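Local coordinates for protein soluble epoxide hydrolase (Bacillus megaterium, PDB 4INZ) that belongs to the alpha/beta hydrolase fold family, building its core round a mostly parallel, eight-stranded sheet flanked by helices, at residues A[131-139]-A[294-302]; A[242-252]-A[264-272]. The protein carries 1 engineered substitution. One frame throughout, in Å; residues are numbered along the deposited sequence.

In the fold
Both contacts reach the same central sheet, through neighbouring parallel strands 131-137 and 248-253, which are joined by backbone hydrogen bonds of Gln249 to Leu134 and to Ala136. Contact 1 is buried and lays helix 291-303, near the C-terminus, on one face of the sheet. Contact 2 is only partly buried and sets the loop ahead of edge strand 274-279 against the other face. Gln249 and Ile251 pack on the helix of contact 1, whereas Val248 and Ile250 serve contact 2. Their chemistry differs accordingly: contact 1 is apolar with one water bridge at its end, while contact 2 combines a direct backbone hydrogen bond and exposed loop residues with its apolar pairs.

Contact 1 of 2, residues A[131-139]-A[294-302]; sequences VQKLIAFNG and VNNVMWNFL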
loop_
_atom_site.group_PDB
_atom_site.type_symbol
_atom_site.label_atom_id
_atom_site.label_comp_id
_atom_site.label_asym_id
_atom_site.label_seq_id
_atom_site.Cartn_x
_atom_site.Cartn_y
_atom_site.Cartn_z
ATOM N N VAL A 131 -12.292 -3.932 -10.217
ATOM C CA VAL A 131 -12.427 -3.666 -8.787
ATOM C C VAL A 131 -13.889 -3.560 -8.336
ATOM O O VAL A 131 -14.544 -2.544 -8.562
ATOM C CB VAL A 131 -11.670 -2.384 -8.388
ATOM C CG1 VAL A 131 -11.680 -2.207 -6.875
ATOM C CG2 VAL A 131 -10.241 -2.433 -8.905
ATOM N N GLN A 132 -14.392 -4.609 -7.692
ATOM C CA GLN A 132 -15.760 -4.604 -7.181
ATOM C C GLN A 132 -15.930 -3.544 -6.101
ATOM O O GLN A 132 -16.884 -2.758 -6.112
ATOM C CB GLN A 132 -16.111 -5.969 -6.597
ATOM C CG GLN A 132 -15.950 -7.122 -7.565
ATOM C CD GLN A 132 -16.078 -8.458 -6.875
ATOM O OE1 GLN A 132 -16.050 -9.506 -7.516
ATOM N NE2 GLN A 132 -16.221 -8.428 -5.553
ATOM N N LYS A 133 -15.003 -3.549 -5.152
ATOM C CA LYS A 133 -14.995 -2.581 -4.068
ATOM C C LYS A 133 -13.550 -2.323 -3.690
ATOM O O LYS A 133 -12.697 -3.206 -3.830
ATOM C CB LYS A 133 -15.741 -3.118 -2.843
ATOM C CG LYS A 133 -17.224 -3.398 -3.044
ATOM C CD LYS A 133 -17.873 -3.711 -1.702
ATOM C CE LYS A 133 -19.377 -3.820 -1.815
ATOM N NZ LYS A 133 -19.761 -5.049 -2.524
ATOM N N LEU A 134 -13.283 -1.118 -3.199
ATOM C CA LEU A 134 -11.942 -0.726 -2.789
ATOM C C LEU A 134 -11.924 -0.379 -1.308
ATOM O O LEU A 134 -12.762 0.397 -0.838
ATOM C CB LEU A 134 -11.470 0.480 -3.604
ATOM C CG LEU A 134 -10.114 1.067 -3.217
ATOM C CD1 LEU A 134 -9.000 0.088 -3.565
ATOM C CD2 LEU A 134 -9.894 2.422 -3.913
ATOM N N ILE A 135 -10.976 -0.963 -0.576
ATOM C CA ILE A 135 -10.764 -0.612 0.820
ATOM C C ILE A 135 -9.363 -0.039 0.936
ATOM O O ILE A 135 -8.375 -0.740 0.697
ATOM C CB ILE A 135 -10.904 -1.835 1.740
ATOM C CG1 ILE A 135 -12.285 -2.473 1.564
ATOM C CG2 ILE A 135 -10.656 -1.437 3.195
ATOM C CD1 ILE A 135 -12.512 -3.715 2.418
ATOM N N ALA A 136 -9.281 1.247 1.270
ATOM C CA ALA A 136 -7.998 1.937 1.301
ATOM C C ALA A 136 -7.636 2.384 2.710
ATOM O O ALA A 136 -8.435 3.038 3.381
ATOM C CB ALA A 136 -8.033 3.135 0.373
ATOM N N PHE A 137 -6.423 2.031 3.139
ATOM C CA PHE A 137 -5.859 2.505 4.405
ATOM C C PHE A 137 -4.946 3.707 4.148
ATOM O O PHE A 137 -4.868 4.200 3.024
ATOM C CB PHE A 137 -5.085 1.368 5.106
ATOM C CG PHE A 137 -5.963 0.238 5.562
ATOM C CD1 PHE A 137 -6.378 0.154 6.890
ATOM C CD2 PHE A 137 -6.389 -0.740 4.663
ATOM C CE1 PHE A 137 -7.203 -0.890 7.316
ATOM C CE2 PHE A 137 -7.222 -1.779 5.079
ATOM C CZ PHE A 137 -7.626 -1.860 6.404
ATOM N N ASN A 138 -4.259 4.182 5.185
ATOM C CA ASN A 138 -3.375 5.342 5.046
ATOM C C ASN A 138 -2.506 5.273 3.796
ATOM O O ASN A 138 -1.807 4.290 3.585
ATOM C CB ASN A 138 -2.479 5.483 6.278
ATOM C CG ASN A 138 -3.256 5.850 7.507
ATOM O OD1 ASN A 138 -3.029 6.905 8.112
ATOM N ND2 ASN A 138 -4.204 5.002 7.874
ATOM N N GLY A 139 -2.544 6.324 2.986
ATOM C CA GLY A 139 -1.797 6.374 1.739
ATOM C C GLY A 139 -2.414 7.436 0.851
ATOM O O GLY A 139 -3.442 8.005 1.197
ATOM N N VAL A 294 -10.605 -2.597 12.834
ATOM C CA VAL A 294 -10.511 -2.567 11.378
ATOM C C VAL A 294 -11.377 -3.651 10.734
ATOM O O VAL A 294 -12.142 -3.388 9.789
ATOM C CB VAL A 294 -9.047 -2.744 10.925
ATOM C CG1 VAL A 294 -8.978 -3.102 9.445
ATOM C CG2 VAL A 294 -8.240 -1.473 11.224
ATOM N N ASN A 295 -11.264 -4.870 11.245
ATOM C CA ASN A 295 -12.001 -5.989 10.663
ATOM C C ASN A 295 -13.504 -5.767 10.725
ATOM O O ASN A 295 -14.233 -6.101 9.788
ATOM C CB ASN A 295 -11.610 -7.311 11.326
ATOM C CG ASN A 295 -10.227 -7.783 10.897
ATOM O OD1 ASN A 295 -9.645 -7.244 9.948
ATOM N ND2 ASN A 295 -9.701 -8.802 11.583
ATOM N N ASN A 296 -13.971 -5.182 11.820
ATOM C CA ASN A 296 -15.404 -4.953 11.960
ATOM C C ASN A 296 -15.910 -3.891 10.988
ATOM O O ASN A 296 -17.034 -3.980 10.492
ATOM C CB ASN A 296 -15.771 -4.612 13.403
ATOM C CG ASN A 296 -15.768 -5.836 14.299
ATOM O OD1 ASN A 296 -15.875 -6.966 13.817
ATOM N ND2 ASN A 296 -15.639 -5.621 15.605
ATOM N N VAL A 297 -15.072 -2.895 10.714
ATOM C CA VAL A 297 -15.414 -1.861 9.739
ATOM C C VAL A 297 -15.422 -2.445 8.323
ATOM O O VAL A 297 -16.306 -2.135 7.514
ATOM C CB VAL A 297 -14.451 -0.652 9.819
ATOM C CG1 VAL A 297 -14.709 0.322 8.663
ATOM C CG2 VAL A 297 -14.620 0.062 11.168
ATOM N N MET A 298 -14.449 -3.305 8.031
ATOM C CA MET A 298 -14.412 -3.962 6.729
ATOM C C MET A 298 -15.679 -4.777 6.511
ATOM O O MET A 298 -16.304 -4.673 5.461
ATOM C CB MET A 298 -13.161 -4.832 6.575
ATOM C CG MET A 298 -11.878 -4.015 6.506
ATOM S SD MET A 298 -10.386 -5.038 6.475
ATOM C CE MET A 298 -10.620 -5.944 4.939
ATOM N N TRP A 299 -16.067 -5.575 7.505
ATOM C CA TRP A 299 -17.309 -6.343 7.406
ATOM C C TRP A 299 -18.500 -5.421 7.180
ATOM O O TRP A 299 -19.365 -5.685 6.336
ATOM C CB TRP A 299 -17.555 -7.170 8.670
ATOM C CG TRP A 299 -16.859 -8.494 8.668
ATOM C CD1 TRP A 299 -15.969 -8.959 9.597
ATOM C CD2 TRP A 299 -16.994 -9.528 7.689
ATOM N NE1 TRP A 299 -15.545 -10.220 9.256
ATOM C CE2 TRP A 299 -16.157 -10.593 8.088
ATOM C CE3 TRP A 299 -17.735 -9.656 6.511
ATOM C CZ2 TRP A 299 -16.046 -11.776 7.349
ATOM C CZ3 TRP A 299 -17.625 -10.839 5.778
ATOM C CH2 TRP A 299 -16.787 -11.878 6.203
ATOM N N ASN A 300 -18.549 -4.342 7.948
ATOM C CA ASN A 300 -19.662 -3.412 7.835
ATOM C C ASN A 300 -19.802 -2.903 6.399
ATOM O O ASN A 300 -20.899 -2.871 5.829
ATOM C CB ASN A 300 -19.479 -2.247 8.803
ATOM C CG ASN A 300 -20.698 -1.364 8.871
ATOM O OD1 ASN A 300 -21.723 -1.738 9.456
ATOM N ND2 ASN A 300 -20.599 -0.179 8.275
ATOM N N PHE A 301 -18.673 -2.516 5.823
ATOM C CA PHE A 301 -18.608 -2.049 4.445
ATOM C C PHE A 301 -19.010 -3.127 3.438
ATOM O O PHE A 301 -19.832 -2.888 2.544
ATOM C CB PHE A 301 -17.181 -1.566 4.152
ATOM C CG PHE A 301 -16.928 -1.260 2.708
ATOM C CD1 PHE A 301 -17.597 -0.219 2.076
ATOM C CD2 PHE A 301 -16.006 -1.996 1.986
ATOM C CE1 PHE A 301 -17.352 0.070 0.746
ATOM C CE2 PHE A 301 -15.758 -1.713 0.645
ATOM C CZ PHE A 301 -16.428 -0.681 0.031
ATOM N N LEU A 302 -18.431 -4.313 3.577
ATOM C CA LEU A 302 -18.685 -5.396 2.623
ATOM C C LEU A 302 -20.147 -5.835 2.647
ATOM O O LEU A 302 -20.683 -6.320 1.643
ATOM C CB LEU A 302 -17.767 -6.587 2.917
ATOM C CG LEU A 302 -16.268 -6.328 2.711
ATOM C CD1 LEU A 302 -15.411 -7.329 3.462
ATOM C CD2 LEU A 302 -15.919 -6.316 1.217
HETATM O O HOH W 1 -18.995 -7.393 -0.886
#
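A water bridges Lys133 and Leu302, accepting from Lys133 NZ at 3.0 Å and donating to Leu302 O at 3.2 Å. It closes one end of a strand-helix layer of the alpha/beta hydrolase fold, in which helix 294-302 runs nearly antiparallel to strand 133-137 (157°), their axes 10.4 Å apart. No direct hydrogen bond crosses; the rest is apolar packing. The Lys133 chain is extended as far as CE, then bends at chi4 (72°) to carry NZ to the water. Its aliphatic part slides past the Phe301 ring in the opposite sense, with Lys133 CD 3.7 Å from Phe301 CE2. Ile135 CG1 meets the same ring carbon, Phe301 CE2, at 3.7 Å, and both approaches to the ring are oblique. The ring thus packs against Lys133 and Ile135, two residues apart on the strand and both directed at the helix. One helical turn back, Met298 crosses Ile135 at about a right angle. The bend at chi3 (63°) sets its methyl, Met298 CE, 3.9 Å from Ile135 CD1. Helix 55-61 packs on Met298 and Asn295 as well, and Trp54 meets the Phe137 ring. That ring presents its edge to the helix: Met298 SD lies near its plane, 4.2 Å from Phe137 CZ, and Val294 CG1 also comes in plane, 3.5 Å from Phe137 CE1.

Contact 2 of 2, residues A[242-252]-A[264-272]; sequences EVLNIPVQIIW and LDGIEEYVP
The backbones of 242-252 and 264-272 meet through one nearly straight hydrogen bond, Leu244 N to Tyr270 O (2.8 Å, 166° at the hydrogen), and Val243 CA adds a CH···O contact to the same oxygen at 3.2 Å. Around this clasp, Glu242 O lies in the plane of the Tyr270 ring at its edge, 3.3 Å from Tyr270 CD1. Pro272 fits beside Val243, its CD 3.6 Å from Val243 CG1. Deeper in, Val248 and Val271 cross at about a right angle; a chi1 of -169° swings Val271 CG1 to the side remote from its own N, where it presses tightly on Val248 CG2 at 3.5 Å. At the far end Leu264 starts a type II turn closed by Ile267 N. Both methyls of Leu264 lie against the Trp252 indole: CD1 makes a CH-pi contact over one face, 3.9 Å from the centroid of the five-membered ring, and CD2 sits by Trp252 CE3 at 3.9 Å while also touching Ile250 CG2 at 4.1 Å. The loop thereby packs along one face of a parallel strand in the alpha/beta hydrolase sheet. Helix 115-126 flanks that face: Trp121 touches Val248 and Ile250, and Tyr125 OH is hydrogen-bonded to Glu242 O. Within the sheet, the Val248 backbone is hydrogen-bonded to Ser275 of edge strand 274-279.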
loop_
_atom_site.group_PDB
_atom_site.type_symbol
_atom_site.label_atom_id
_atom_site.label_comp_id
_atom_site.label_asym_id
_atom_site.label_seq_id
_atom_site.Cartn_x
_atom_site.Cartn_y
_atom_site.Cartn_z
ATOM N N GLU A 242 -11.337 11.958 -13.182
ATOM C CA GLU A 242 -11.218 12.532 -11.845
ATOM C C GLU A 242 -12.123 11.823 -10.848
ATOM O O GLU A 242 -11.867 11.842 -9.643
ATOM C CB GLU A 242 -11.559 14.025 -11.860
ATOM C CG GLU A 242 -10.507 14.908 -12.518
ATOM C CD GLU A 242 -10.681 16.380 -12.177
ATOM O OE1 GLU A 242 -11.800 16.778 -11.774
ATOM O OE2 GLU A 242 -9.696 17.140 -12.301
ATOM N N VAL A 243 -13.179 11.194 -11.352
ATOM C CA VAL A 243 -14.172 10.561 -10.488
ATOM C C VAL A 243 -14.129 9.036 -10.563
ATOM O O VAL A 243 -14.079 8.459 -11.647
ATOM C CB VAL A 243 -15.593 11.064 -10.819
ATOM C CG1 VAL A 243 -16.629 10.380 -9.940
ATOM C CG2 VAL A 243 -15.662 12.566 -10.648
ATOM N N LEU A 244 -14.134 8.392 -9.398
ATOM C CA LEU A 244 -14.182 6.938 -9.302
ATOM C C LEU A 244 -15.533 6.538 -8.714
ATOM O O LEU A 244 -15.865 6.934 -7.596
ATOM C CB LEU A 244 -13.049 6.429 -8.405
ATOM C CG LEU A 244 -13.036 4.930 -8.097
ATOM C CD1 LEU A 244 -12.802 4.124 -9.375
ATOM C CD2 LEU A 244 -11.984 4.601 -7.045
ATOM N N ASN A 245 -16.313 5.754 -9.454
ATOM C CA ASN A 245 -17.700 5.503 -9.063
ATOM C C ASN A 245 -18.004 4.219 -8.281
ATOM O O ASN A 245 -19.154 3.990 -7.890
ATOM C CB ASN A 245 -18.624 5.623 -10.276
ATOM C CG ASN A 245 -18.791 7.055 -10.726
ATOM O OD1 ASN A 245 -18.550 7.386 -11.886
ATOM N ND2 ASN A 245 -19.189 7.920 -9.798
ATOM N N ILE A 246 -16.991 3.395 -8.041
ATOM C CA ILE A 246 -17.202 2.147 -7.313
ATOM C C ILE A 246 -17.315 2.441 -5.820
ATOM O O ILE A 246 -16.926 3.514 -5.372
ATOM C CB ILE A 246 -16.046 1.165 -7.557
ATOM C CG1 ILE A 246 -14.755 1.718 -6.950
ATOM C CG2 ILE A 246 -15.885 0.902 -9.058
ATOM C CD1 ILE A 246 -13.563 0.795 -7.084
ATOM N N PRO A 247 -17.865 1.496 -5.044
ATOM C CA PRO A 247 -17.949 1.704 -3.596
ATOM C C PRO A 247 -16.563 1.638 -2.964
ATOM O O PRO A 247 -15.797 0.715 -3.252
ATOM C CB PRO A 247 -18.799 0.519 -3.116
ATOM C CG PRO A 247 -19.502 0.017 -4.347
ATOM C CD PRO A 247 -18.526 0.249 -5.458
ATOM N N VAL A 248 -16.258 2.607 -2.108
ATOM C CA VAL A 248 -14.950 2.700 -1.473
ATOM C C VAL A 248 -15.086 2.905 0.032
ATOM O O VAL A 248 -15.954 3.653 0.494
ATOM C CB VAL A 248 -14.116 3.863 -2.049
ATOM C CG1 VAL A 248 -12.771 3.959 -1.339
ATOM C CG2 VAL A 248 -13.909 3.678 -3.547
ATOM N N GLN A 249 -14.225 2.225 0.784
ATOM C CA GLN A 249 -14.120 2.419 2.223
ATOM C C GLN A 249 -12.704 2.858 2.558
ATOM O O GLN A 249 -11.745 2.193 2.160
ATOM C CB GLN A 249 -14.402 1.115 2.971
ATOM C CG GLN A 249 -14.120 1.219 4.475
ATOM C CD GLN A 249 -15.234 1.925 5.229
ATOM O OE1 GLN A 249 -16.411 1.592 5.073
ATOM N NE2 GLN A 249 -14.870 2.904 6.048
ATOM N N ILE A 250 -12.579 3.967 3.290
ATOM C CA ILE A 250 -11.299 4.401 3.829
ATOM C C ILE A 250 -11.232 4.014 5.301
ATOM O O ILE A 250 -12.201 4.208 6.038
ATOM C CB ILE A 250 -11.135 5.927 3.778
ATOM C CG1 ILE A 250 -11.363 6.468 2.366
ATOM C CG2 ILE A 250 -9.784 6.337 4.352
ATOM C CD1 ILE A 250 -10.636 5.736 1.305
ATOM N N ILE A 251 -10.094 3.463 5.721
ATOM C CA ILE A 251 -9.846 3.149 7.132
ATOM C C ILE A 251 -8.515 3.785 7.501
ATOM O O ILE A 251 -7.467 3.365 7.018
ATOM C CB ILE A 251 -9.809 1.630 7.377
ATOM C CG1 ILE A 251 -11.118 1.002 6.877
ATOM C CG2 ILE A 251 -9.593 1.335 8.861
ATOM C CD1 ILE A 251 -11.180 -0.518 6.990
ATOM N N TRP A 252 -8.562 4.811 8.348
ATOM C CA TRP A 252 -7.471 5.776 8.422
ATOM C C TRP A 252 -7.004 6.003 9.843
ATOM O O TRP A 252 -7.801 6.373 10.704
ATOM C CB TRP A 252 -7.963 7.111 7.857
ATOM C CG TRP A 252 -6.876 8.122 7.650
ATOM C CD1 TRP A 252 -6.370 8.988 8.576
ATOM C CD2 TRP A 252 -6.168 8.377 6.432
ATOM N NE1 TRP A 252 -5.387 9.768 8.007
ATOM C CE2 TRP A 252 -5.247 9.414 6.691
ATOM C CE3 TRP A 252 -6.228 7.837 5.147
ATOM C CZ2 TRP A 252 -4.392 9.916 5.710
ATOM C CZ3 TRP A 252 -5.380 8.342 4.172
ATOM C CH2 TRP A 252 -4.473 9.365 4.462
ATOM N N LEU A 264 -8.085 13.574 3.455
ATOM C CA LEU A 264 -9.443 13.057 3.358
ATOM C C LEU A 264 -10.476 14.145 3.093
ATOM O O LEU A 264 -11.625 13.842 2.765
ATOM C CB LEU A 264 -9.813 12.312 4.637
ATOM C CG LEU A 264 -8.896 11.117 4.898
ATOM C CD1 LEU A 264 -9.403 10.340 6.091
ATOM C CD2 LEU A 264 -8.850 10.240 3.660
ATOM N N ASP A 265 -10.069 15.401 3.240
ATOM C CA ASP A 265 -10.970 16.524 3.000
ATOM C C ASP A 265 -11.501 16.514 1.567
ATOM O O ASP A 265 -10.725 16.504 0.605
ATOM C CB ASP A 265 -10.269 17.859 3.270
ATOM C CG ASP A 265 -9.899 18.050 4.733
ATOM O OD1 ASP A 265 -10.406 17.295 5.588
ATOM O OD2 ASP A 265 -9.106 18.971 5.026
ATOM N N GLY A 266 -12.823 16.518 1.431
ATOM C CA GLY A 266 -13.463 16.620 0.134
ATOM C C GLY A 266 -13.185 15.454 -0.797
ATOM O O GLY A 266 -13.352 15.564 -2.012
ATOM N N ILE A 267 -12.756 14.330 -0.233
ATOM C CA ILE A 267 -12.454 13.163 -1.050
ATOM C C ILE A 267 -13.710 12.677 -1.785
ATOM O O ILE A 267 -13.616 12.108 -2.873
ATOM C CB ILE A 267 -11.791 12.035 -0.214
ATOM C CG1 ILE A 267 -11.204 10.956 -1.125
ATOM C CG2 ILE A 267 -12.769 11.452 0.797
ATOM C CD1 ILE A 267 -10.212 10.070 -0.416
ATOM N N GLU A 268 -14.883 12.943 -1.212
ATOM C CA GLU A 268 -16.137 12.511 -1.825
ATOM C C GLU A 268 -16.416 13.184 -3.172
ATOM O O GLU A 268 -17.238 12.698 -3.947
ATOM C CB GLU A 268 -17.328 12.720 -0.879
ATOM C CG GLU A 268 -17.697 14.170 -0.621
ATOM C CD GLU A 268 -16.944 14.773 0.553
ATOM O OE1 GLU A 268 -15.970 14.152 1.030
ATOM O OE2 GLU A 268 -17.335 15.872 1.003
ATOM N N GLU A 269 -15.749 14.301 -3.444
ATOM C CA GLU A 269 -15.866 14.946 -4.749
ATOM C C GLU A 269 -15.253 14.054 -5.829
ATOM O O GLU A 269 -15.700 14.056 -6.981
ATOM C CB GLU A 269 -15.173 16.312 -4.754
ATOM C CG GLU A 269 -15.258 17.031 -6.104
ATOM C CD GLU A 269 -14.118 18.018 -6.345
ATOM O OE1 GLU A 269 -13.649 18.112 -7.505
ATOM O OE2 GLU A 269 -13.695 18.704 -5.388
ATOM N N TYR A 270 -14.223 13.301 -5.449
ATOM C CA TYR A 270 -13.519 12.423 -6.381
ATOM C C TYR A 270 -14.048 11.006 -6.328
ATOM O O TYR A 270 -13.891 10.242 -7.279
ATOM C CB TYR A 270 -12.023 12.400 -6.070
ATOM C CG TYR A 270 -11.365 13.742 -6.223
ATOM C CD1 TYR A 270 -11.000 14.218 -7.478
ATOM C CD2 TYR A 270 -11.111 14.540 -5.116
ATOM C CE1 TYR A 270 -10.404 15.455 -7.623
ATOM C CE2 TYR A 270 -10.513 15.776 -5.252
ATOM C CZ TYR A 270 -10.161 16.228 -6.506
ATOM O OH TYR A 270 -9.565 17.460 -6.642
ATOM N N VAL A 271 -14.658 10.663 -5.197
ATOM C CA VAL A 271 -15.139 9.313 -4.933
ATOM C C VAL A 271 -16.508 9.396 -4.267
ATOM O O VAL A 271 -16.608 9.323 -3.047
ATOM C CB VAL A 271 -14.176 8.562 -3.979
ATOM C CG1 VAL A 271 -14.532 7.090 -3.912
ATOM C CG2 VAL A 271 -12.721 8.754 -4.417
ATOM N N PRO A 272 -17.570 9.560 -5.069
ATOM C CA PRO A 272 -18.910 9.864 -4.542
ATOM C C PRO A 272 -19.500 8.811 -3.602
ATOM O O PRO A 272 -20.226 9.166 -2.668
ATOM C CB PRO A 272 -19.766 9.982 -5.810
ATOM C CG PRO A 272 -18.794 10.332 -6.888
ATOM C CD PRO A 272 -17.533 9.596 -6.541
#